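Local coordinates for protein carbohydrate oxidase (Microdochium nivale, PDB 3RJA) that oxidises the C1 hydroxyl of mono-, oligo- and polysaccharides to lactones, using FAD and passing the electrons to molecular oxygen to give hydrogen peroxide, at residues 183-188 and 444-449; 276-279 and 284-287; 338-343 and 403-408; 358-363 and 375-380; 433-438 and 459-464. All blocks are in the same frame, centred on the assembly; numbering follows the deposited sequence. Where two conformers were deposited one is given.

Contact 1: 183-188 and 444-449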
# COMPACT_ATOMS: atom_id res chain seq x y z
N LEU A 183 10.82 -18.29 1.36
CA LEU A 183 9.55 -17.82 1.89
C LEU A 183 9.65 -16.32 2.17
O LEU A 183 8.76 -15.55 1.80
CB LEU A 183 9.19 -18.56 3.18
CG LEU A 183 7.90 -18.15 3.91
CD1 LEU A 183 6.69 -18.13 2.97
CD2 LEU A 183 7.65 -19.08 5.10
N PHE A 184 10.75 -15.94 2.82
CA PHE A 184 11.08 -14.55 3.15
C PHE A 184 10.99 -13.63 1.92
O PHE A 184 10.43 -12.52 1.98
CB PHE A 184 12.49 -14.49 3.78
CG PHE A 184 12.81 -13.20 4.45
CD1 PHE A 184 11.99 -12.69 5.46
CD2 PHE A 184 13.94 -12.49 4.09
CE1 PHE A 184 12.29 -11.49 6.09
CE2 PHE A 184 14.25 -11.30 4.70
CZ PHE A 184 13.45 -10.81 5.73
N TRP A 185 11.53 -14.11 0.80
CA TRP A 185 11.52 -13.37 -0.46
C TRP A 185 10.08 -13.10 -0.93
O TRP A 185 9.73 -11.96 -1.27
CB TRP A 185 12.30 -14.19 -1.52
CG TRP A 185 12.47 -13.52 -2.86
CD1 TRP A 185 13.49 -12.69 -3.23
CD2 TRP A 185 11.61 -13.64 -4.00
NE1 TRP A 185 13.32 -12.29 -4.53
CE2 TRP A 185 12.19 -12.86 -5.04
CE3 TRP A 185 10.43 -14.34 -4.27
CZ2 TRP A 185 11.62 -12.76 -6.33
CZ3 TRP A 185 9.87 -14.26 -5.57
CH2 TRP A 185 10.45 -13.45 -6.56
N GLY A 186 9.25 -14.16 -0.93
CA GLY A 186 7.84 -14.03 -1.27
C GLY A 186 7.05 -13.16 -0.31
O GLY A 186 6.17 -12.42 -0.74
N ILE A 187 7.35 -13.25 0.99
CA ILE A 187 6.61 -12.46 1.96
C ILE A 187 6.86 -10.97 1.68
O ILE A 187 5.93 -10.13 1.80
CB ILE A 187 6.98 -12.81 3.43
CG1 ILE A 187 6.51 -14.22 3.81
CG2 ILE A 187 6.50 -11.76 4.42
CD1 ILE A 187 5.02 -14.49 3.76
N LYS A 188 8.09 -10.66 1.26
CA LYS A 188 8.49 -9.29 1.00
C LYS A 188 8.09 -8.77 -0.38
O LYS A 188 8.93 -8.52 -1.25
CB LYS A 188 9.97 -9.07 1.31
CG LYS A 188 10.27 -9.17 2.80
CD LYS A 188 11.77 -9.03 3.14
CE LYS A 188 12.26 -7.64 2.73
NZ LYS A 188 13.61 -7.40 3.24
N GLY A 444 5.27 -8.58 -12.48
CA GLY A 444 6.34 -8.32 -13.46
C GLY A 444 7.32 -9.48 -13.60
O GLY A 444 6.90 -10.64 -13.77
N GLU A 445 8.61 -9.18 -13.48
CA GLU A 445 9.67 -10.19 -13.72
C GLU A 445 9.73 -11.25 -12.60
O GLU A 445 10.42 -12.26 -12.75
CB GLU A 445 11.04 -9.52 -13.94
CG GLU A 445 11.60 -8.73 -12.73
CD GLU A 445 13.00 -8.16 -12.94
OE1 GLU A 445 13.14 -6.97 -13.30
OE2 GLU A 445 13.98 -8.90 -12.71
N ASN A 446 9.02 -11.03 -11.50
CA ASN A 446 9.07 -11.96 -10.36
C ASN A 446 7.94 -12.99 -10.31
O ASN A 446 7.93 -13.87 -9.45
CB ASN A 446 9.12 -11.17 -9.05
CG ASN A 446 10.47 -10.50 -8.81
OD1 ASN A 446 11.50 -10.98 -9.30
ND2 ASN A 446 10.47 -9.40 -8.05
N LEU A 447 6.97 -12.86 -11.21
CA LEU A 447 5.81 -13.76 -11.21
C LEU A 447 6.16 -15.26 -11.31
O LEU A 447 5.61 -16.07 -10.56
CB LEU A 447 4.83 -13.37 -12.32
CG LEU A 447 3.58 -14.27 -12.42
CD1 LEU A 447 2.77 -14.30 -11.12
CD2 LEU A 447 2.68 -13.88 -13.57
N ALA A 448 7.04 -15.62 -12.24
CA ALA A 448 7.38 -17.04 -12.43
C ALA A 448 7.97 -17.65 -11.15
O ALA A 448 7.59 -18.74 -10.76
CB ALA A 448 8.34 -17.25 -13.64
N ARG A 449 8.90 -16.96 -10.52
CA ARG A 449 9.42 -17.41 -9.22
C ARG A 449 8.31 -17.50 -8.14
O ARG A 449 8.28 -18.46 -7.34
CB ARG A 449 10.56 -16.51 -8.76
CG ARG A 449 11.26 -16.98 -7.50
CD ARG A 449 12.52 -16.18 -7.18
NE ARG A 449 12.92 -16.43 -5.79
CZ ARG A 449 14.02 -15.97 -5.20
NH1 ARG A 449 14.87 -15.22 -5.89
NH2 ARG A 449 14.28 -16.27 -3.93
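Arg449 lays its guanidinium flat on the indole of Trp185: the centres are 3.5 Å apart and the two planes are only 3° from parallel. This stack is at the same time a cation-pi contact, with Arg449 CZ 3.5 Å from the centroid of the five-membered ring and almost straight above it. The aliphatic part of the arginine covers the other half of the indole. Its CD makes a CH-pi contact 3.6 Å from the centroid of the six-membered ring, and CG rides over CZ3. An extended chain from CG to NE lets Arg449 run across the ring face in this way, hydrocarbon over the benzo half and charge over the pyrrole half.

The remaining packing comes from Asn446, at the ring edge. Its OD1 lies 3.5 Å from Trp185 CZ2, its CB is close to CH2, and the amide plane stands at 75° to the indole.

The N-H groups of both buried side chains are bonded by the loop around 372-376: Trp185 NE1 donates to the carbonyl of Ala373, and Asn446 ND2 to those of Asn372 and Ala376. Trp185, which also touches Leu450, thus carries helix 181-190 onto the start of helix 447-457, while on the same helix Leu183 and Phe184 pack against strand 172-176 and Ile187 against strand 160-166.

Contact 2: 276-279 and 284-287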
# COMPACT_ATOMS: atom_id res chain seq x y z
N PRO A 276 16.69 23.52 -8.54
CA PRO A 276 16.86 23.06 -9.91
C PRO A 276 15.54 22.73 -10.57
O PRO A 276 15.42 22.94 -11.77
CB PRO A 276 17.74 21.80 -9.76
CG PRO A 276 18.59 22.11 -8.56
CD PRO A 276 17.60 22.79 -7.62
N LEU A 277 14.56 22.26 -9.80
CA LEU A 277 13.23 21.94 -10.32
C LEU A 277 12.40 23.21 -10.50
O LEU A 277 11.77 23.41 -11.56
CB LEU A 277 12.48 20.95 -9.41
CG LEU A 277 11.05 20.55 -9.89
CD1 LEU A 277 11.00 20.27 -11.40
CD2 LEU A 277 10.51 19.30 -9.11
N LEU A 278 12.36 24.04 -9.45
CA LEU A 278 11.68 25.35 -9.52
C LEU A 278 12.15 26.15 -10.74
O LEU A 278 11.32 26.76 -11.42
CB LEU A 278 11.86 26.15 -8.21
CG LEU A 278 11.44 25.46 -6.91
CD1 LEU A 278 11.75 26.35 -5.69
CD2 LEU A 278 9.95 25.11 -6.93
N ASP A 279 13.45 26.10 -11.04
CA ASP A 279 14.01 26.75 -12.26
C ASP A 279 13.50 26.20 -13.58
O ASP A 279 13.55 26.90 -14.59
CB ASP A 279 15.55 26.69 -12.30
CG ASP A 279 16.19 27.45 -11.16
OD1 ASP A 279 15.54 28.40 -10.65
OD2 ASP A 279 17.31 27.08 -10.75
N GLY A 284 4.65 30.77 -13.18
CA GLY A 284 3.35 30.93 -12.54
C GLY A 284 3.16 30.05 -11.31
O GLY A 284 2.20 30.23 -10.58
N TYR A 285 4.08 29.11 -11.06
CA TYR A 285 3.97 28.29 -9.84
C TYR A 285 4.09 29.20 -8.64
O TYR A 285 4.66 30.29 -8.74
CB TYR A 285 5.04 27.20 -9.80
CG TYR A 285 6.45 27.72 -9.72
CD1 TYR A 285 7.04 28.04 -8.50
CD2 TYR A 285 7.19 27.89 -10.89
CE1 TYR A 285 8.39 28.53 -8.44
CE2 TYR A 285 8.54 28.37 -10.85
CZ TYR A 285 9.11 28.68 -9.63
OH TYR A 285 10.39 29.15 -9.64
N VAL A 286 3.53 28.78 -7.51
CA VAL A 286 3.74 29.51 -6.26
C VAL A 286 4.21 28.52 -5.19
O VAL A 286 3.48 27.57 -4.86
CB VAL A 286 2.45 30.22 -5.75
CG1 VAL A 286 2.70 30.90 -4.37
CG2 VAL A 286 1.91 31.24 -6.75
N VAL A 287 5.40 28.75 -4.66
CA VAL A 287 5.90 28.00 -3.52
C VAL A 287 5.10 28.35 -2.25
O VAL A 287 5.06 29.51 -1.83
CB VAL A 287 7.39 28.28 -3.26
CG1 VAL A 287 7.88 27.46 -2.07
CG2 VAL A 287 8.21 27.96 -4.52
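Leu278, in the last turn of helix 267-278, meets Tyr285 and Val287 where the chain has come back to enter strand 286-293. Starting at its root, Leu278 CB lies 3.6 Å from the hydroxyl oxygen of Tyr285 and 4.0 Å from CZ of the same ring. Beyond CG the two branches part company in what they touch. CD2 reaches both partners, with Tyr285 CE1 and Val287 CG2 each 4.1 Å away; CD1 meets Val287 CG2 alone, at the same separation. The leucine crosses both side chains at about a right angle, and these are ordinary van der Waals spacings.

Tyr285 also passes close to the helix backbone, its OH 3.1 Å from Leu278 O. Its ring reaches back to the helix because CG sits between the backbone N and the carbonyl carbon (chi1 64°). Val216 of strand 211-217, the neighbour of strand 286-293 in the sheet, touches both Leu278 and Tyr285, while Arg271 and Trp270 of the helix pack on Val287. This is a helix-loop-strand connection: the end of a helix lying on an antiparallel sheet turns through a short loop into that sheet's outermost strand, and the leucine packs in the angle between them.

Contact 3: 338-343 and 403-408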
# COMPACT_ATOMS: atom_id res chain seq x y z
N VAL A 338 -2.14 13.78 -20.47
CA VAL A 338 -2.55 15.19 -20.38
C VAL A 338 -3.79 15.51 -21.25
O VAL A 338 -4.63 16.32 -20.83
CB VAL A 338 -1.35 16.12 -20.67
CG1 VAL A 338 -1.78 17.58 -20.80
CG2 VAL A 338 -0.28 15.97 -19.52
N ASP A 339 -3.89 14.89 -22.44
CA ASP A 339 -5.10 15.01 -23.28
C ASP A 339 -6.37 14.62 -22.48
O ASP A 339 -7.34 15.38 -22.41
CB ASP A 339 -4.97 14.15 -24.55
CG ASP A 339 -4.15 14.84 -25.66
OD1 ASP A 339 -3.89 16.06 -25.60
OD2 ASP A 339 -3.76 14.16 -26.62
N TYR A 340 -6.32 13.43 -21.85
CA TYR A 340 -7.41 12.91 -21.04
C TYR A 340 -7.65 13.77 -19.81
O TYR A 340 -8.78 14.09 -19.48
CB TYR A 340 -7.05 11.48 -20.61
CG TYR A 340 -8.22 10.60 -20.22
CD1 TYR A 340 -8.70 10.58 -18.91
CD2 TYR A 340 -8.85 9.79 -21.16
CE1 TYR A 340 -9.79 9.75 -18.55
CE2 TYR A 340 -9.90 8.96 -20.83
CZ TYR A 340 -10.37 8.94 -19.51
OH TYR A 340 -11.43 8.13 -19.19
N TYR A 341 -6.57 14.17 -19.15
CA TYR A 341 -6.63 15.06 -17.98
C TYR A 341 -7.57 16.24 -18.29
O TYR A 341 -8.52 16.51 -17.52
CB TYR A 341 -5.22 15.59 -17.73
CG TYR A 341 -4.94 16.29 -16.43
CD1 TYR A 341 -5.95 16.64 -15.52
CD2 TYR A 341 -3.61 16.62 -16.11
CE1 TYR A 341 -5.64 17.30 -14.31
CE2 TYR A 341 -3.31 17.28 -14.93
CZ TYR A 341 -4.31 17.62 -14.03
OH TYR A 341 -3.94 18.22 -12.85
N PHE A 342 -7.29 16.93 -19.40
CA PHE A 342 -7.99 18.18 -19.74
C PHE A 342 -9.32 17.98 -20.47
O PHE A 342 -10.28 18.69 -20.17
CB PHE A 342 -7.08 19.18 -20.49
CG PHE A 342 -6.11 19.89 -19.58
CD1 PHE A 342 -4.91 19.27 -19.21
CD2 PHE A 342 -6.41 21.14 -19.04
CE1 PHE A 342 -4.01 19.89 -18.33
CE2 PHE A 342 -5.52 21.78 -18.16
CZ PHE A 342 -4.31 21.16 -17.81
N ASP A 343 -9.38 17.03 -21.40
CA ASP A 343 -10.60 16.80 -22.19
C ASP A 343 -11.65 15.91 -21.50
O ASP A 343 -12.85 16.03 -21.80
CB ASP A 343 -10.26 16.22 -23.57
CG ASP A 343 -9.25 17.07 -24.33
OD1 ASP A 343 -9.10 18.28 -24.01
OD2 ASP A 343 -8.59 16.54 -25.24
N PHE A 403 -16.75 3.18 -14.23
CA PHE A 403 -15.45 2.49 -14.31
C PHE A 403 -14.64 2.97 -15.52
O PHE A 403 -13.42 3.10 -15.46
CB PHE A 403 -15.61 0.96 -14.40
CG PHE A 403 -16.26 0.34 -13.18
CD1 PHE A 403 -15.59 0.29 -11.98
CD2 PHE A 403 -17.54 -0.18 -13.26
CE1 PHE A 403 -16.18 -0.25 -10.86
CE2 PHE A 403 -18.16 -0.76 -12.13
CZ PHE A 403 -17.47 -0.78 -10.92
N LYS A 404 -15.34 3.26 -16.62
CA LYS A 404 -14.66 3.64 -17.86
C LYS A 404 -13.80 4.92 -17.70
O LYS A 404 -12.84 5.10 -18.43
CB LYS A 404 -15.64 3.71 -19.04
CG LYS A 404 -16.66 4.82 -18.98
CD LYS A 404 -17.63 4.74 -20.19
CE LYS A 404 -18.18 6.13 -20.58
NZ LYS A 404 -18.95 6.82 -19.49
N PHE A 405 -14.14 5.77 -16.72
CA PHE A 405 -13.37 6.97 -16.41
C PHE A 405 -11.91 6.62 -16.06
O PHE A 405 -10.98 6.99 -16.81
CB PHE A 405 -14.06 7.81 -15.30
CG PHE A 405 -13.19 8.93 -14.75
CD1 PHE A 405 -12.47 9.78 -15.60
CD2 PHE A 405 -13.13 9.15 -13.38
CE1 PHE A 405 -11.64 10.80 -15.07
CE2 PHE A 405 -12.34 10.16 -12.86
CZ PHE A 405 -11.59 10.99 -13.71
N LEU A 406 -11.69 5.88 -14.95
CA LEU A 406 -10.29 5.50 -14.64
C LEU A 406 -9.72 4.54 -15.68
O LEU A 406 -8.55 4.65 -16.03
CB LEU A 406 -10.12 4.97 -13.21
CG LEU A 406 -10.46 5.95 -12.05
CD1 LEU A 406 -9.94 5.42 -10.73
CD2 LEU A 406 -9.93 7.34 -12.30
N ASP A 407 -10.53 3.62 -16.20
CA ASP A 407 -10.04 2.69 -17.22
C ASP A 407 -9.45 3.45 -18.41
O ASP A 407 -8.39 3.08 -18.94
CB ASP A 407 -11.18 1.78 -17.74
CG ASP A 407 -11.56 0.67 -16.76
OD1 ASP A 407 -10.87 0.47 -15.71
OD2 ASP A 407 -12.53 -0.05 -17.09
N GLY A 408 -10.14 4.51 -18.84
CA GLY A 408 -9.69 5.28 -19.99
C GLY A 408 -8.42 6.06 -19.71
O GLY A 408 -7.55 6.17 -20.57
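The carbonyl oxygen of Phe405 takes the phenol of Tyr340 at 2.7 Å from OH, a weak bond in its geometry. Lys404 O also lies near, 3.4 Å from the same Tyr340 OH. The setting is a pair of helices, 332-345 and 403-414, beside the eight-stranded antiparallel sheet. Their local axes run roughly antiparallel at 147° and come no closer than 11.4 Å, a wide spacing bridged mainly by Tyr340.

Tyr340 points at the other helix with CG anti to the backbone N (chi1 -158°), which sends the ring straight across the gap. One ring face lies against the backbone of Gly408, whose carbonyl carbon is 3.4 Å from Tyr340 CE2. The glycine matters here: a beta carbon at that position would run into the phenol oxygen. Phe405 touches the tyrosine obliquely from the side of CE1, and its own ring goes on to meet Trp353 edge-to-face and to pack on Asp390 of strand 384-392. Trp409, the residue after the glycine, stacks with the Tyr340 ring. Tyr341, turned away from helix 403-414, bonds to Asp251 and Tyr355.

Side chain to side chain, the helices meet where Tyr340 CE1 lies 4.0 Å from Phe405 CD1.

Contact 4: 358-363 and 375-380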
# COMPACT_ATOMS: atom_id res chain seq x y z
N ASP A 358 3.66 9.74 -7.73
CA ASP A 358 4.69 9.60 -6.71
C ASP A 358 6.07 9.35 -7.30
O ASP A 358 6.23 8.49 -8.16
CB ASP A 358 4.33 8.51 -5.70
CG ASP A 358 3.28 8.98 -4.72
OD1 ASP A 358 2.10 9.02 -5.12
OD2 ASP A 358 3.63 9.35 -3.57
N VAL A 359 7.05 10.11 -6.83
CA VAL A 359 8.44 9.92 -7.22
C VAL A 359 9.03 8.72 -6.46
O VAL A 359 9.54 8.83 -5.33
CB VAL A 359 9.23 11.24 -7.07
CG1 VAL A 359 10.72 11.04 -7.29
CG2 VAL A 359 8.67 12.30 -8.05
N HIS A 360 8.96 7.57 -7.12
CA HIS A 360 9.21 6.24 -6.53
C HIS A 360 10.65 5.84 -6.78
O HIS A 360 11.37 5.47 -5.87
CB HIS A 360 8.18 5.27 -7.17
CG HIS A 360 8.36 3.81 -6.85
ND1 HIS A 360 9.16 2.97 -7.60
CD2 HIS A 360 7.76 3.03 -5.92
CE1 HIS A 360 9.09 1.74 -7.12
NE2 HIS A 360 8.23 1.74 -6.11
N GLY A 361 11.09 5.95 -8.03
CA GLY A 361 12.45 5.62 -8.39
C GLY A 361 13.30 6.86 -8.62
O GLY A 361 13.02 7.93 -8.06
N GLY A 362 14.34 6.72 -9.45
CA GLY A 362 15.26 7.81 -9.69
C GLY A 362 16.60 7.53 -9.04
O GLY A 362 16.70 6.72 -8.11
N LYS A 363 17.63 8.21 -9.53
CA LYS A 363 19.02 7.95 -9.12
C LYS A 363 19.23 7.88 -7.59
O LYS A 363 19.89 6.96 -7.09
CB LYS A 363 19.95 9.00 -9.74
CG LYS A 363 21.42 8.63 -9.66
CD LYS A 363 22.26 9.78 -9.12
CE LYS A 363 23.05 10.47 -10.20
NZ LYS A 363 24.14 11.29 -9.59
N THR A 375 13.87 -9.05 -3.59
CA THR A 375 12.63 -9.30 -2.85
C THR A 375 11.55 -9.53 -3.91
O THR A 375 11.78 -9.29 -5.11
CB THR A 375 12.21 -8.09 -1.94
OG1 THR A 375 11.70 -7.02 -2.73
CG2 THR A 375 13.37 -7.58 -1.09
N ALA A 376 10.39 -10.01 -3.48
CA ALA A 376 9.26 -10.20 -4.40
C ALA A 376 8.82 -8.90 -5.09
O ALA A 376 8.29 -8.94 -6.20
CB ALA A 376 8.06 -10.79 -3.62
N TYR A 377 9.02 -7.76 -4.41
CA TYR A 377 8.59 -6.45 -4.93
C TYR A 377 9.19 -6.23 -6.34
O TYR A 377 10.42 -6.27 -6.48
CB TYR A 377 8.99 -5.33 -3.97
CG TYR A 377 8.38 -3.97 -4.31
CD1 TYR A 377 7.08 -3.65 -3.91
CD2 TYR A 377 9.10 -3.02 -5.06
CE1 TYR A 377 6.51 -2.41 -4.21
CE2 TYR A 377 8.56 -1.78 -5.37
CZ TYR A 377 7.26 -1.47 -4.95
OH TYR A 377 6.71 -0.24 -5.26
N PRO A 378 8.34 -6.03 -7.37
CA PRO A 378 8.81 -6.05 -8.78
C PRO A 378 8.94 -4.69 -9.44
O PRO A 378 9.14 -4.62 -10.67
CB PRO A 378 7.66 -6.75 -9.51
CG PRO A 378 6.40 -6.31 -8.70
CD PRO A 378 6.86 -5.96 -7.30
N HIS A 379 8.80 -3.61 -8.67
CA HIS A 379 8.73 -2.29 -9.29
C HIS A 379 10.01 -1.47 -9.11
O HIS A 379 9.98 -0.24 -9.22
CB HIS A 379 7.55 -1.50 -8.72
CG HIS A 379 6.25 -2.23 -8.77
ND1 HIS A 379 5.64 -2.60 -9.95
CD2 HIS A 379 5.42 -2.63 -7.77
CE1 HIS A 379 4.49 -3.20 -9.68
NE2 HIS A 379 4.33 -3.23 -8.36
N ARG A 380 11.12 -2.13 -8.79
CA ARG A 380 12.37 -1.39 -8.46
C ARG A 380 12.93 -0.60 -9.66
O ARG A 380 13.77 0.29 -9.49
CB ARG A 380 13.45 -2.34 -7.91
CG ARG A 380 13.03 -3.15 -6.68
CD ARG A 380 12.75 -2.32 -5.40
NE ARG A 380 12.44 -3.22 -4.29
CZ ARG A 380 12.38 -2.91 -2.99
NH1 ARG A 380 12.65 -1.68 -2.53
NH2 ARG A 380 12.04 -3.87 -2.12
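His360 and Tyr377 come at each other from opposite directions and join at a hydrogen bond of 2.6 Å between NE2 and OH, in which either could be the donor. This is the tight part of the contact. The two rings meet rim to rim, neither over the other's face, their planes 28° apart, and the tyrosine oxygen sits near the imidazole plane. Next to it, also near that plane, His379 O lies 3.0 Å from His360 CE1. The other imidazole nitrogen, ND1, is hydrogen-bonded to the carbonyl of Lys382, so polar groups engage both nitrogens and hold the ring's rotation.

His360 follows directly on strand 352-359 of the eight-stranded antiparallel sheet, and 375-380 belongs to the long loop leading to strand 384-392, its neighbour there. The side chain of Tyr377 is about 7 Å from the bound FAD and brings that loop close to the cofactor. A leucine in place of His360 would probably leave the Tyr377 hydroxyl and the Lys382 carbonyl without their buried partner and let the loop shift.

The looser part is the histidine-histidine packing, where His360 CE1 and His379 CB are 3.9 Å apart. Farther along the first segment the chain runs outward, ending at the exposed Lys363.

Contact 5: 433-438 and 459-464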
# COMPACT_ATOMS: atom_id res chain seq x y z
N MET A 433 -9.75 -7.27 -13.01
CA MET A 433 -8.81 -7.99 -13.87
C MET A 433 -8.85 -9.48 -13.47
O MET A 433 -8.96 -9.81 -12.27
CB MET A 433 -7.39 -7.44 -13.70
CG MET A 433 -7.16 -5.97 -14.16
SD MET A 433 -5.45 -5.37 -13.83
CE MET A 433 -5.38 -5.38 -12.04
N ASP A 434 -8.78 -10.39 -14.44
CA ASP A 434 -8.81 -11.80 -14.12
C ASP A 434 -7.49 -12.18 -13.44
O ASP A 434 -6.53 -11.40 -13.48
CB ASP A 434 -9.14 -12.67 -15.35
CG ASP A 434 -8.02 -12.72 -16.40
OD1 ASP A 434 -6.82 -12.63 -16.08
OD2 ASP A 434 -8.36 -12.91 -17.58
N ARG A 435 -7.45 -13.37 -12.83
CA ARG A 435 -6.30 -13.83 -12.03
C ARG A 435 -4.95 -13.81 -12.78
O ARG A 435 -3.92 -13.40 -12.22
CB ARG A 435 -6.58 -15.25 -11.49
CG ARG A 435 -5.61 -15.70 -10.41
CD ARG A 435 -6.04 -17.01 -9.75
NE ARG A 435 -5.11 -17.40 -8.68
CZ ARG A 435 -5.25 -18.49 -7.93
NH1 ARG A 435 -6.27 -19.33 -8.14
NH2 ARG A 435 -4.36 -18.75 -6.99
N ASP A 436 -4.95 -14.27 -14.03
CA ASP A 436 -3.71 -14.31 -14.80
C ASP A 436 -3.20 -12.93 -15.18
O ASP A 436 -2.01 -12.65 -15.07
CB ASP A 436 -3.86 -15.16 -16.07
CG ASP A 436 -4.24 -16.60 -15.76
OD1 ASP A 436 -3.73 -17.20 -14.80
OD2 ASP A 436 -5.09 -17.12 -16.50
N TYR A 437 -4.09 -12.07 -15.67
CA TYR A 437 -3.69 -10.75 -16.09
C TYR A 437 -3.22 -9.93 -14.89
O TYR A 437 -2.18 -9.29 -14.94
CB TYR A 437 -4.84 -10.04 -16.83
CG TYR A 437 -4.47 -8.69 -17.39
CD1 TYR A 437 -3.82 -8.58 -18.63
CD2 TYR A 437 -4.76 -7.52 -16.70
CE1 TYR A 437 -3.48 -7.32 -19.15
CE2 TYR A 437 -4.42 -6.25 -17.22
CZ TYR A 437 -3.79 -6.16 -18.44
OH TYR A 437 -3.45 -4.91 -18.94
N ALA A 438 -4.01 -9.96 -13.81
CA ALA A 438 -3.70 -9.16 -12.61
C ALA A 438 -2.32 -9.53 -12.08
O ALA A 438 -1.50 -8.66 -11.82
CB ALA A 438 -4.75 -9.39 -11.53
N PRO A 459 0.05 -25.07 -2.09
CA PRO A 459 -0.35 -25.82 -3.29
C PRO A 459 -1.86 -26.08 -3.39
O PRO A 459 -2.39 -26.22 -4.50
CB PRO A 459 0.45 -27.13 -3.18
CG PRO A 459 0.68 -27.29 -1.70
CD PRO A 459 0.94 -25.89 -1.23
N THR A 460 -2.58 -26.09 -2.27
CA THR A 460 -4.03 -26.27 -2.37
C THR A 460 -4.78 -24.94 -2.48
O THR A 460 -6.01 -24.91 -2.42
CB THR A 460 -4.60 -27.11 -1.23
OG1 THR A 460 -4.57 -26.34 -0.02
CG2 THR A 460 -3.82 -28.45 -1.07
N ASP A 461 -4.06 -23.83 -2.64
CA ASP A 461 -4.72 -22.52 -2.75
C ASP A 461 -5.65 -22.28 -1.53
O ASP A 461 -6.77 -21.76 -1.67
CB ASP A 461 -5.52 -22.48 -4.06
CG ASP A 461 -5.34 -21.17 -4.83
OD1 ASP A 461 -4.64 -20.25 -4.36
OD2 ASP A 461 -5.94 -21.07 -5.92
N ARG A 462 -5.18 -22.68 -0.35
CA ARG A 462 -5.94 -22.53 0.90
C ARG A 462 -6.24 -21.06 1.19
O ARG A 462 -7.28 -20.71 1.76
CB ARG A 462 -5.14 -23.16 2.05
CG ARG A 462 -5.72 -22.93 3.46
CD ARG A 462 -7.02 -23.68 3.64
NE ARG A 462 -6.86 -25.11 3.42
CZ ARG A 462 -7.76 -25.87 2.79
NH1 ARG A 462 -8.86 -25.30 2.33
NH2 ARG A 462 -7.57 -27.18 2.62
N PHE A 463 -5.31 -20.20 0.81
CA PHE A 463 -5.44 -18.76 1.04
C PHE A 463 -5.98 -18.02 -0.18
O PHE A 463 -5.79 -16.81 -0.30
CB PHE A 463 -4.10 -18.17 1.48
CG PHE A 463 -3.56 -18.77 2.75
CD1 PHE A 463 -4.24 -18.62 3.97
CD2 PHE A 463 -2.33 -19.44 2.75
CE1 PHE A 463 -3.72 -19.17 5.15
CE2 PHE A 463 -1.79 -19.97 3.94
CZ PHE A 463 -2.50 -19.85 5.14
N TYR A 464 -6.67 -18.73 -1.07
CA TYR A 464 -7.17 -18.17 -2.33
C TYR A 464 -7.88 -16.82 -2.23
O TYR A 464 -8.69 -16.58 -1.31
CB TYR A 464 -8.17 -19.13 -2.95
CG TYR A 464 -8.90 -18.56 -4.16
CD1 TYR A 464 -8.30 -18.56 -5.43
CD2 TYR A 464 -10.18 -18.04 -4.03
CE1 TYR A 464 -8.98 -18.05 -6.56
CE2 TYR A 464 -10.87 -17.52 -5.15
CZ TYR A 464 -10.27 -17.53 -6.40
OH TYR A 464 -10.96 -17.01 -7.47
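Asp461 meets Arg435 in an end-on salt bridge, and of the residues from Pro459 onward it is the first to reach the other segment. Its OD2 takes two bonds, from Arg435 NH1 at 2.8 Å and from Arg435 NH2 at 3.0 Å, while Asp461 OD1 receives a second bond from NH2, also 3.0 Å long. Guanidinium and carboxylate are nearly coplanar, 20° apart, and the NH1 bond uses the syn lone pair of OD2. An extended arginine chain, from CG to NE, spans the distance from the start of helix 435-443.

Asp461 also opens a type I beta turn, which passes through Arg462 and Phe463 and closes at Tyr464. That turn brings the tyrosine back beside the same arginine: CE1 lies 3.4 Å from Arg435 NH1, which sits at the ring's edge, and CD1 is over one guanidinium face, the planes 68° apart.

The carbonyls of Ala468 and Val469 take further bonds from the guanidinium. With a methionine replacing Arg435, Asp461 would probably be left without its main counter-charge and the turn less firmly tied to the helix. This surface salt bridge ties the start of helix 435-443 to the beta turn that follows helix 447-457, within the berberine-like region.

Overall arrangement
Along the chain, contact 1 spans just over half of the sequence: contacts 2, 3 and 4 all fall between its two segments, with contact 4 itself lying between the two halves of contact 3. Contact 5 interlocks with contact 1 through the consecutive helices 435-443 and 447-457, and the centres of the two contacts are 14 Å apart. Contacts 1 and 4 touch directly, since Asn446 and Trp185 both bond to the backbone of Ala376, so the loop 375-380 joins helix 181-190 to the start of helix 447-457 in the berberine-like region, and leads on into the eight-stranded sheet. Contacts 2 and 4 both reach that sheet, centres 26 Å apart. Contacts 2 and 5 lie farthest apart, 46 Å, on opposite sides of the chain's centre.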